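PDB 6LCH: Sel1 repeat family protein, which probably acts as one of the immunity proteins that protect Pseudomonas aeruginosa from PldB, an effector of its own type VI secretion system. Local coordinates for residues G99-G104 with P133-E138; P116-D119 with D125-A128; F142-A147 with L152-T157. All blocks are in the same frame, centred on the assembly; numbering follows the deposited sequence.

Interaction 1 of 3, residues G99-G104 with P133-E138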
ATOM      1  N   GLY A  99       0.102   1.111  13.604  1.00  0.97           N
ATOM      2  CA  GLY A  99       1.003   1.762  14.545  1.00  3.04           C
ATOM      3  C   GLY A  99       2.293   0.993  14.762  1.00  2.44           C
ATOM      4  O   GLY A  99       3.361   1.588  14.927  1.00  3.53           O
ATOM      5  N   PHE A 100       2.215  -0.340  14.755  1.00  2.38           N
ATOM      6  CA  PHE A 100       3.418  -1.155  14.898  1.00  2.18           C
ATOM      7  C   PHE A 100       4.303  -1.057  13.661  1.00  2.99           C
ATOM      8  O   PHE A 100       5.529  -0.924  13.769  1.00  3.57           O
ATOM      9  CB  PHE A 100       3.031  -2.608  15.166  1.00  2.78           C
ATOM     10  CG  PHE A 100       2.287  -2.809  16.456  1.00  2.69           C
ATOM     11  CD1 PHE A 100       2.968  -2.890  17.657  1.00  3.53           C
ATOM     12  CD2 PHE A 100       0.905  -2.910  16.466  1.00  2.78           C
ATOM     13  CE1 PHE A 100       2.286  -3.075  18.852  1.00  5.11           C
ATOM     14  CE2 PHE A 100       0.217  -3.099  17.659  1.00  4.44           C
ATOM     15  CZ  PHE A 100       0.912  -3.181  18.850  1.00  3.75           C
ATOM     16  N   TYR A 101       3.699  -1.153  12.474  1.00  3.96           N
ATOM     17  CA  TYR A 101       4.453  -0.992  11.234  1.00  4.75           C
ATOM     18  C   TYR A 101       5.164   0.355  11.189  1.00  4.00           C
ATOM     19  O   TYR A 101       6.323   0.441  10.766  1.00  0.54           O
ATOM     20  CB  TYR A 101       3.515  -1.135  10.033  1.00  4.36           C
ATOM     21  CG  TYR A 101       4.169  -0.900   8.684  1.00  5.23           C
ATOM     22  CD1 TYR A 101       4.135   0.352   8.076  1.00  5.77           C
ATOM     23  CD2 TYR A 101       4.803  -1.936   8.011  1.00  5.24           C
ATOM     24  CE1 TYR A 101       4.723   0.564   6.844  1.00  7.42           C
ATOM     25  CE2 TYR A 101       5.394  -1.733   6.778  1.00  5.50           C
ATOM     26  CZ  TYR A 101       5.354  -0.484   6.200  1.00  9.21           C
ATOM     27  OH  TYR A 101       5.940  -0.289   4.970  1.00  5.84           O
ATOM     28  N   ASP A 102       4.482   1.418  11.614  1.00  3.32           N
ATOM     29  CA  ASP A 102       5.075   2.748  11.521  1.00  5.06           C
ATOM     30  C   ASP A 102       6.226   2.911  12.506  1.00  4.65           C
ATOM     31  O   ASP A 102       7.223   3.571  12.196  1.00  6.44           O
ATOM     32  CB  ASP A 102       4.015   3.823  11.766  1.00  3.66           C
ATOM     33  CG  ASP A 102       2.922   3.832  10.713  1.00  5.59           C
ATOM     34  OD1 ASP A 102       1.770   4.162  11.069  1.00  6.31           O
ATOM     35  OD2 ASP A 102       3.200   3.518   9.535  1.00  4.37           O
ATOM     36  N   MET A 103       6.102   2.329  13.701  1.00  6.16           N
ATOM     37  CA  MET A 103       7.149   2.492  14.705  1.00  5.31           C
ATOM     38  C   MET A 103       8.419   1.749  14.310  1.00  6.43           C
ATOM     39  O   MET A 103       9.529   2.243  14.539  1.00  8.58           O
ATOM     40  CB  MET A 103       6.654   2.012  16.066  1.00  5.86           C
ATOM     41  CG  MET A 103       7.631   2.285  17.187  1.00  6.01           C
ATOM     42  SD  MET A 103       7.681   4.018  17.649  1.00 11.97           S
ATOM     43  CE  MET A 103       6.266   4.097  18.748  1.00  6.48           C
ATOM     44  N   GLY A 104       8.278   0.557  13.727  1.00  6.04           N
ATOM     45  CA  GLY A 104       9.450  -0.195  13.306  1.00  7.79           C
ATOM     46  C   GLY A 104      10.261   0.519  12.244  1.00  9.06           C
ATOM     47  O   GLY A 104      11.483   0.369  12.186  1.00 10.34           O
ATOM     48  N   PRO A 133      -1.700  -4.838   6.262  1.00  4.65           N
ATOM     49  CA  PRO A 133      -1.296  -5.117   4.871  1.00  4.31           C
ATOM     50  C   PRO A 133       0.097  -4.598   4.542  1.00  4.26           C
ATOM     51  O   PRO A 133       0.855  -5.299   3.855  1.00  3.97           O
ATOM     52  CB  PRO A 133      -2.381  -4.409   4.041  1.00  6.35           C
ATOM     53  CG  PRO A 133      -3.580  -4.395   4.943  1.00  5.49           C
ATOM     54  CD  PRO A 133      -3.026  -4.198   6.331  1.00  5.83           C
ATOM     55  N   PRO A 134       0.487  -3.386   4.975  1.00  3.83           N
ATOM     56  CA  PRO A 134       1.882  -2.978   4.727  1.00  5.90           C
ATOM     57  C   PRO A 134       2.908  -3.898   5.363  1.00  4.95           C
ATOM     58  O   PRO A 134       3.914  -4.236   4.724  1.00  3.97           O
ATOM     59  CB  PRO A 134       1.941  -1.564   5.318  1.00  6.06           C
ATOM     60  CG  PRO A 134       0.553  -1.060   5.179  1.00  5.36           C
ATOM     61  CD  PRO A 134      -0.303  -2.246   5.487  1.00  4.83           C
ATOM     62  N   ALA A 135       2.681  -4.328   6.606  1.00  6.04           N
ATOM     63  CA  ALA A 135       3.666  -5.175   7.268  1.00  5.23           C
ATOM     64  C   ALA A 135       3.771  -6.538   6.594  1.00  1.15           C
ATOM     65  O   ALA A 135       4.875  -7.073   6.439  1.00  5.48           O
ATOM     66  CB  ALA A 135       3.319  -5.326   8.747  1.00  4.47           C
ATOM     67  N   LEU A 136       2.637  -7.115   6.190  1.00  2.50           N
ATOM     68  CA  LEU A 136       2.678  -8.412   5.520  1.00  3.95           C
ATOM     69  C   LEU A 136       3.349  -8.310   4.158  1.00  3.31           C
ATOM     70  O   LEU A 136       4.007  -9.259   3.716  1.00  2.73           O
ATOM     71  CB  LEU A 136       1.265  -8.972   5.363  1.00  4.15           C
ATOM     72  CG  LEU A 136       0.472  -9.396   6.600  1.00  3.87           C
ATOM     73  CD1 LEU A 136      -0.999  -9.399   6.259  1.00  3.45           C
ATOM     74  CD2 LEU A 136       0.906 -10.768   7.082  1.00  5.84           C
ATOM     75  N   THR A 137       3.190  -7.171   3.483  1.00  4.20           N
ATOM     76  CA  THR A 137       3.815  -6.973   2.177  1.00  3.36           C
ATOM     77  C   THR A 137       5.327  -6.828   2.296  1.00  4.45           C
ATOM     78  O   THR A 137       6.074  -7.374   1.473  1.00  5.81           O
ATOM     79  CB  THR A 137       3.206  -5.745   1.502  1.00  3.80           C
ATOM     80  OG1 THR A 137       1.795  -5.934   1.361  1.00  4.04           O
ATOM     81  CG2 THR A 137       3.823  -5.514   0.131  1.00  5.87           C
ATOM     82  N   GLU A 138       5.800  -6.089   3.305  1.00  3.39           N
ATOM     83  CA  GLU A 138       7.240  -5.946   3.500  1.00  4.23           C
ATOM     84  C   GLU A 138       7.880  -7.281   3.853  1.00  4.59           C
ATOM     85  O   GLU A 138       8.951  -7.619   3.338  1.00  5.45           O
ATOM     86  CB  GLU A 138       7.532  -4.916   4.591  1.00  6.16           C
ATOM     87  CG  GLU A 138       8.995  -4.874   5.028  1.00  7.90           C
ATOM     88  CD  GLU A 138       9.906  -4.281   3.967  1.00 14.20           C
ATOM     89  OE1 GLU A 138       9.416  -3.470   3.152  1.00  9.82           O
ATOM     90  OE2 GLU A 138      11.108  -4.628   3.947  1.00 17.44           O
TER
HETATM   91  O   HOH W   1       5.620  -2.275   3.161  1.00  6.71           O

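Interaction 2 of 3, residues P116-D119 with D125-A128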
ATOM      1  N   PRO A 116       6.460  -3.631  25.263  1.00 16.18           N
ATOM      2  CA  PRO A 116       5.470  -4.529  25.885  1.00 13.76           C
ATOM      3  C   PRO A 116       4.255  -4.802  25.017  1.00 11.50           C
ATOM      4  O   PRO A 116       3.628  -5.859  25.165  1.00 13.78           O
ATOM      5  CB  PRO A 116       5.083  -3.788  27.174  1.00 18.26           C
ATOM      6  CG  PRO A 116       5.480  -2.365  26.948  1.00 15.16           C
ATOM      7  CD  PRO A 116       6.695  -2.422  26.070  1.00 13.52           C
ATOM      8  N   ALA A 117       3.901  -3.895  24.107  1.00 11.35           N
ATOM      9  CA  ALA A 117       2.692  -4.075  23.316  1.00  7.67           C
ATOM     10  C   ALA A 117       2.857  -5.070  22.176  1.00  8.57           C
ATOM     11  O   ALA A 117       1.851  -5.467  21.579  1.00  4.82           O
ATOM     12  CB  ALA A 117       2.230  -2.732  22.757  1.00 13.25           C
ATOM     13  N   THR A 118       4.084  -5.479  21.852  1.00  7.94           N
ATOM     14  CA  THR A 118       4.285  -6.436  20.774  1.00  8.18           C
ATOM     15  C   THR A 118       4.192  -7.880  21.241  1.00  8.70           C
ATOM     16  O   THR A 118       4.032  -8.776  20.401  1.00  8.65           O
ATOM     17  CB  THR A 118       5.645  -6.213  20.104  1.00  9.30           C
ATOM     18  OG1 THR A 118       6.698  -6.572  21.010  1.00  8.36           O
ATOM     19  CG2 THR A 118       5.812  -4.758  19.689  1.00  7.96           C
ATOM     20  N   ASP A 119       4.288  -8.121  22.551  1.00 11.39           N
ATOM     21  CA  ASP A 119       4.228  -9.468  23.120  1.00 12.47           C
ATOM     22  C   ASP A 119       5.385 -10.331  22.615  1.00 13.57           C
ATOM     23  O   ASP A 119       5.199 -11.466  22.171  1.00 15.72           O
ATOM     24  CB  ASP A 119       2.880 -10.129  22.825  1.00 12.83           C
ATOM     25  CG  ASP A 119       1.705  -9.233  23.173  1.00 15.42           C
ATOM     26  OD1 ASP A 119       1.721  -8.638  24.274  1.00 15.92           O
ATOM     27  OD2 ASP A 119       0.765  -9.127  22.353  1.00 11.63           O
ATOM     28  N   ASP A 125       6.431  -8.162  12.659  1.00  3.82           N
ATOM     29  CA  ASP A 125       5.704  -9.388  12.968  1.00  4.19           C
ATOM     30  C   ASP A 125       4.439  -9.094  13.766  1.00  4.02           C
ATOM     31  O   ASP A 125       3.384  -9.678  13.497  1.00  3.99           O
ATOM     32  CB  ASP A 125       6.609 -10.360  13.723  1.00  6.31           C
ATOM     33  CG  ASP A 125       7.639 -11.015  12.818  1.00  9.05           C
ATOM     34  OD1 ASP A 125       8.701 -11.438  13.325  1.00 13.31           O
ATOM     35  OD2 ASP A 125       7.391 -11.098  11.597  1.00  7.51           O
ATOM     36  N   LYS A 126       4.522  -8.188  14.743  1.00  3.83           N
ATOM     37  CA  LYS A 126       3.338  -7.818  15.513  1.00  4.17           C
ATOM     38  C   LYS A 126       2.274  -7.191  14.617  1.00  3.54           C
ATOM     39  O   LYS A 126       1.094  -7.556  14.687  1.00  3.34           O
ATOM     40  CB  LYS A 126       3.723  -6.867  16.643  1.00  4.69           C
ATOM     41  CG  LYS A 126       2.561  -6.507  17.563  1.00  7.13           C
ATOM     42  CD  LYS A 126       1.897  -7.745  18.140  1.00  5.52           C
ATOM     43  CE  LYS A 126       0.882  -7.375  19.223  1.00  8.87           C
ATOM     44  NZ  LYS A 126      -0.093  -8.466  19.490  1.00  6.49           N
ATOM     45  N   ALA A 127       2.678  -6.249  13.758  1.00  3.06           N
ATOM     46  CA  ALA A 127       1.734  -5.646  12.821  1.00  0.52           C
ATOM     47  C   ALA A 127       1.177  -6.684  11.856  1.00  4.24           C
ATOM     48  O   ALA A 127      -0.037  -6.747  11.634  1.00  4.10           O
ATOM     49  CB  ALA A 127       2.405  -4.504  12.058  1.00  2.71           C
ATOM     50  N   ALA A 128       2.048  -7.511  11.271  1.00  3.28           N
ATOM     51  CA  ALA A 128       1.570  -8.615  10.448  1.00  3.04           C
ATOM     52  C   ALA A 128       0.705  -9.568  11.261  1.00  4.96           C
ATOM     53  O   ALA A 128      -0.246 -10.158  10.728  1.00  2.70           O
ATOM     54  CB  ALA A 128       2.749  -9.366   9.829  1.00  4.76           C
TER

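Interaction 3 of 3, residues F142-A147 with L152-T157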
ATOM      1  N   PHE A 142      10.898  -9.490   1.893  1.00  7.87           N
ATOM      2  CA  PHE A 142      12.107 -10.069   2.472  1.00 11.01           C
ATOM      3  C   PHE A 142      12.145 -11.578   2.266  1.00 11.31           C
ATOM      4  O   PHE A 142      13.200 -12.143   1.952  1.00 11.90           O
ATOM      5  CB  PHE A 142      12.190  -9.728   3.963  1.00 10.16           C
ATOM      6  CG  PHE A 142      13.349 -10.372   4.680  1.00 10.58           C
ATOM      7  CD1 PHE A 142      14.602  -9.780   4.673  1.00 14.51           C
ATOM      8  CD2 PHE A 142      13.185 -11.563   5.370  1.00 13.73           C
ATOM      9  CE1 PHE A 142      15.671 -10.367   5.331  1.00 17.51           C
ATOM     10  CE2 PHE A 142      14.252 -12.158   6.028  1.00 14.45           C
ATOM     11  CZ  PHE A 142      15.495 -11.558   6.010  1.00 12.99           C
ATOM     12  N   TYR A 143      10.998 -12.240   2.417  1.00  9.28           N
ATOM     13  CA  TYR A 143      10.966 -13.696   2.359  1.00 12.41           C
ATOM     14  C   TYR A 143      11.103 -14.213   0.933  1.00 12.45           C
ATOM     15  O   TYR A 143      11.749 -15.241   0.704  1.00 14.54           O
ATOM     16  CB  TYR A 143       9.675 -14.211   2.985  1.00 12.48           C
ATOM     17  CG  TYR A 143       9.685 -14.166   4.491  1.00 10.26           C
ATOM     18  CD1 TYR A 143      10.824 -14.514   5.204  1.00 14.48           C
ATOM     19  CD2 TYR A 143       8.559 -13.781   5.197  1.00 10.23           C
ATOM     20  CE1 TYR A 143      10.838 -14.479   6.582  1.00 17.02           C
ATOM     21  CE2 TYR A 143       8.566 -13.738   6.575  1.00 10.23           C
ATOM     22  CZ  TYR A 143       9.707 -14.090   7.261  1.00 12.00           C
ATOM     23  OH  TYR A 143       9.720 -14.053   8.634  1.00 11.69           O
ATOM     24  N   ILE A 144      10.485 -13.535  -0.035  1.00  9.32           N
ATOM     25  CA  ILE A 144      10.512 -14.032  -1.406  1.00 12.41           C
ATOM     26  C   ILE A 144      11.919 -13.933  -1.982  1.00 10.25           C
ATOM     27  O   ILE A 144      12.447 -14.901  -2.542  1.00 14.24           O
ATOM     28  CB  ILE A 144       9.494 -13.274  -2.277  1.00  9.63           C
ATOM     29  CG1 ILE A 144       8.067 -13.582  -1.830  1.00  6.83           C
ATOM     30  CG2 ILE A 144       9.665 -13.637  -3.752  1.00 10.80           C
ATOM     31  CD1 ILE A 144       7.056 -12.573  -2.343  1.00  7.54           C
ATOM     32  N   TYR A 145      12.558 -12.775  -1.832  1.00 10.59           N
ATOM     33  CA  TYR A 145      13.797 -12.485  -2.547  1.00 11.76           C
ATOM     34  C   TYR A 145      15.039 -12.555  -1.663  1.00 12.90           C
ATOM     35  O   TYR A 145      15.995 -13.258  -2.005  1.00 15.77           O
ATOM     36  CB  TYR A 145      13.694 -11.110  -3.212  1.00 10.12           C
ATOM     37  CG  TYR A 145      12.519 -10.977  -4.161  1.00  8.70           C
ATOM     38  CD1 TYR A 145      12.609 -11.422  -5.475  1.00  7.20           C
ATOM     39  CD2 TYR A 145      11.324 -10.401  -3.745  1.00  6.90           C
ATOM     40  CE1 TYR A 145      11.542 -11.300  -6.349  1.00  7.54           C
ATOM     41  CE2 TYR A 145      10.252 -10.271  -4.615  1.00  6.37           C
ATOM     42  CZ  TYR A 145      10.368 -10.721  -5.917  1.00  7.87           C
ATOM     43  OH  TYR A 145       9.309 -10.603  -6.791  1.00  4.75           O
ATOM     44  N   VAL A 146      15.057 -11.840  -0.539  1.00 12.67           N
ATOM     45  CA  VAL A 146      16.237 -11.814   0.321  1.00 14.17           C
ATOM     46  C   VAL A 146      16.428 -13.185   0.945  1.00 14.41           C
ATOM     47  O   VAL A 146      17.374 -13.909   0.613  1.00 12.79           O
ATOM     48  CB  VAL A 146      16.130 -10.735   1.412  1.00 12.38           C
ATOM     49  CG1 VAL A 146      17.382 -10.747   2.280  1.00 13.26           C
ATOM     50  CG2 VAL A 146      15.920  -9.374   0.788  1.00 10.68           C
ATOM     51  N   ALA A 147      15.545 -13.540   1.872  1.00 16.40           N
ATOM     52  CA  ALA A 147      15.508 -14.902   2.363  1.00 16.69           C
ATOM     53  C   ALA A 147      15.053 -15.832   1.246  1.00 18.37           C
ATOM     54  O   ALA A 147      14.428 -15.413   0.270  1.00 17.99           O
ATOM     55  CB  ALA A 147      14.572 -15.015   3.566  1.00 16.41           C
ATOM     56  N   LEU A 152       6.490 -18.556   2.235  1.00  8.96           N
ATOM     57  CA  LEU A 152       5.971 -17.736   3.322  1.00 11.30           C
ATOM     58  C   LEU A 152       5.677 -16.320   2.847  1.00  7.29           C
ATOM     59  O   LEU A 152       4.667 -15.722   3.233  1.00  4.01           O
ATOM     60  CB  LEU A 152       6.962 -17.718   4.484  1.00 10.83           C
ATOM     61  CG  LEU A 152       6.460 -17.008   5.739  1.00 10.20           C
ATOM     62  CD1 LEU A 152       5.149 -17.617   6.205  1.00 12.26           C
ATOM     63  CD2 LEU A 152       7.507 -17.067   6.828  1.00 11.72           C
ATOM     64  N   GLY A 153       6.546 -15.770   1.998  1.00  7.84           N
ATOM     65  CA  GLY A 153       6.331 -14.417   1.510  1.00  5.94           C
ATOM     66  C   GLY A 153       5.094 -14.299   0.640  1.00  6.00           C
ATOM     67  O   GLY A 153       4.293 -13.374   0.807  1.00  5.26           O
ATOM     68  N   LEU A 154       4.922 -15.235  -0.298  1.00  5.86           N
ATOM     69  CA  LEU A 154       3.734 -15.229  -1.148  1.00  5.41           C
ATOM     70  C   LEU A 154       2.460 -15.386  -0.324  1.00  5.70           C
ATOM     71  O   LEU A 154       1.427 -14.793  -0.650  1.00  5.48           O
ATOM     72  CB  LEU A 154       3.816 -16.339  -2.197  1.00  5.60           C
ATOM     73  CG  LEU A 154       4.435 -16.021  -3.566  1.00  7.24           C
ATOM     74  CD1 LEU A 154       3.771 -14.805  -4.201  1.00  4.36           C
ATOM     75  CD2 LEU A 154       5.932 -15.844  -3.487  1.00 10.45           C
ATOM     76  N   ALA A 155       2.507 -16.195   0.736  1.00  5.42           N
ATOM     77  CA  ALA A 155       1.344 -16.324   1.607  1.00  7.42           C
ATOM     78  C   ALA A 155       1.018 -14.997   2.282  1.00  4.94           C
ATOM     79  O   ALA A 155      -0.127 -14.533   2.250  1.00  6.06           O
ATOM     80  CB  ALA A 155       1.583 -17.416   2.651  1.00  7.22           C
ATOM     81  N   TYR A 156       2.020 -14.373   2.906  1.00  3.67           N
ATOM     82  CA  TYR A 156       1.799 -13.088   3.560  1.00  3.67           C
ATOM     83  C   TYR A 156       1.372 -12.027   2.560  1.00  3.89           C
ATOM     84  O   TYR A 156       0.493 -11.210   2.849  1.00  3.87           O
ATOM     85  CB  TYR A 156       3.061 -12.648   4.292  1.00  4.63           C
ATOM     86  CG  TYR A 156       3.283 -13.388   5.588  1.00  6.46           C
ATOM     87  CD1 TYR A 156       2.248 -14.079   6.194  1.00  5.72           C
ATOM     88  CD2 TYR A 156       4.527 -13.393   6.202  1.00  4.31           C
ATOM     89  CE1 TYR A 156       2.446 -14.758   7.379  1.00 13.63           C
ATOM     90  CE2 TYR A 156       4.734 -14.064   7.381  1.00  7.40           C
ATOM     91  CZ  TYR A 156       3.692 -14.748   7.967  1.00  8.54           C
ATOM     92  OH  TYR A 156       3.896 -15.419   9.147  1.00  8.52           O
ATOM     93  N   THR A 157       1.988 -12.021   1.377  1.00  6.25           N
ATOM     94  CA  THR A 157       1.574 -11.078   0.349  1.00  4.86           C
ATOM     95  C   THR A 157       0.160 -11.372  -0.133  1.00  6.43           C
ATOM     96  O   THR A 157      -0.577 -10.443  -0.491  1.00  6.83           O
ATOM     97  CB  THR A 157       2.564 -11.100  -0.817  1.00  4.84           C
ATOM     98  OG1 THR A 157       3.893 -11.226  -0.305  1.00  5.48           O
ATOM     99  CG2 THR A 157       2.478  -9.806  -1.599  1.00  6.76           C
TER

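Interaction 1 of 3, residues G99-G104 with P133-E138
Pro134 lays its CB over the middle of the Tyr101 ring, 3.6 Å from the ring centroid and only 9° off the ring normal, a CH-pi contact made over the face. A proline suits this spot because its rigid ring presents C-H groups to the aromatic face in a fixed position. The tight part of the contact continues beside it: Tyr101 CD2 comes within 3.5 Å of Ala135 N and 3.8 Å of Ala135 CB, and the small alanine lets the tyrosine approach the backbone closely. With CG anti to the backbone N (chi1 176°), the phenol stretches straight across from its own helix. The two elements are helices 97-107 and 133-146 of an alpha-helical array built from Sel1 repeats, relatives of TPR repeats; their segment axes approach to 9.4 Å at 53°. Segment 133-138 begins its helix, where the first N-H groups have no preceding helical carbonyl to bond, so proline, which lacks the N-H, costs nothing; Ala135 N is instead bonded to Asn132 OD1. Thr137 stiffens this turn, its OG1 and its N both donating to Pro133 O, from opposite faces of the carbonyl plane. Toward solvent the fit slackens. Glu138 CB stands at the ring edge, 4.4 Å from Tyr101 CE2, and its carboxylate makes a long, weak ion pair with Lys141. Here the phenol meets its partner through water: one molecule lies 2.7 Å from Tyr101 OH and donates a 3.0 Å bond to Pro134 O.

Interaction 2 of 3, residues P116-D119 with D125-A128
Lys126 reaches from helix 123-129 to Asp119, its NZ forming a salt bridge with Asp119 OD2 at 3.1 Å. The contact folds the turn after helix 111-114 back onto the next helix of the Sel1-repeat array, so the lysine spans a helix-to-helix connection. Its ammonium meets OD2 on the anti side, 26° out of the carboxylate plane. Before reaching that charge, the chain runs along the backbone of the turn: Lys126 CE lies 3.2 Å from Ala117 O, and Lys126 CD 3.3 Å from Thr118 O. CE, next to the ammonium, is somewhat polarised, so its closeness to Ala117 O is probably mildly favourable. Closer to the helix, Lys126 CG lies 3.6 Å from Thr118 CA, with Thr118 CB next to it. A bend at chi2 (55°) turns the lysine to follow the strip of backbone, a path that a long, flexible side chain can take. What positions Asp119 is its own backbone: a positive phi of 62°, a left-handed conformation that ends the run of helical angles at 116-118. Phe100, from helix 97-107, lies against Ala117, Thr118 and Lys126, covering the apolar parts of the turn and of the lysine. Thr118 faces Lys126 with its carbon side while its hydroxyl turns into the turn itself. There OG1 bonds to Gly112 O, its strongest partner; Asn115 O and Leu121 O also lie within bonding range, and the single proton cannot serve all three at once. Ala117 N is bonded to Asn115 OD1.

Interaction 3 of 3, residues F142-A147 with L152-T157
Tyr143 and Gly153 bring the two backbones closest, with their CA atoms 4.8 Å apart. The segment axes approach to 7.9 Å and run roughly antiparallel, at 142°. Gly153 permits this closeness: having no side chain, it lets Tyr143 CB rest 3.6 Å from Gly153 N and Ile144 CG1 settle over Gly153 CA. Residues 142-146 include a wider pi-type turn, Ala147 N bonding to Phe142 O. To one side of the glycine, Leu152 fits between two aromatic rings. Its CD2 sits over a face of Tyr143, 3.8 Å from the ring centroid and 22° off the normal, while CD1 covers a face of Tyr156; a forked side chain can serve both. Tyr143 CE2 also meets the edge of the Tyr156 ring, 3.9 Å from Tyr156 CE2. Tyr156 OH is bonded to Phe8 N of the N-terminal segment. To the other side, Ile144 CG1 touches Leu154 CD2 at 3.5 Å, the two chains crossing at about a right angle, and Ile144 CD1 reaches Thr157 OG1 at 4.0 Å. Tyr175 of helix 166-178 packs on both Ile144 and Leu154. Two consecutive, roughly antiparallel helices within one Sel1 repeat range are consistent with the helix-turn-helix unit of that family.

In the fold
Helix 133-146 joins interactions 1 and 3, its N-terminal part used in the one and its C-terminal part in the other. The centre of interaction 1 lies about 10 Å from the chain centre, that of interaction 2 about 20 Å. All three are partly buried, but their chemistry differs. Interaction 3, between neighbouring helices, has no hydrogen bond across it and is mainly apolar; interaction 1 adds a water bridge from a phenol to a carbonyl; interaction 2 relies on a salt bridge involving the exposed Asp119. Helix 123-129 packs against interaction 1, with Ala127 CB 3.5 Å from Ala135 CB. Leu136 CB is 3.5 Å from Tyr156 O, and the Leu136 side chain also touches Cys159, of the Cys10-Cys159 disulfide.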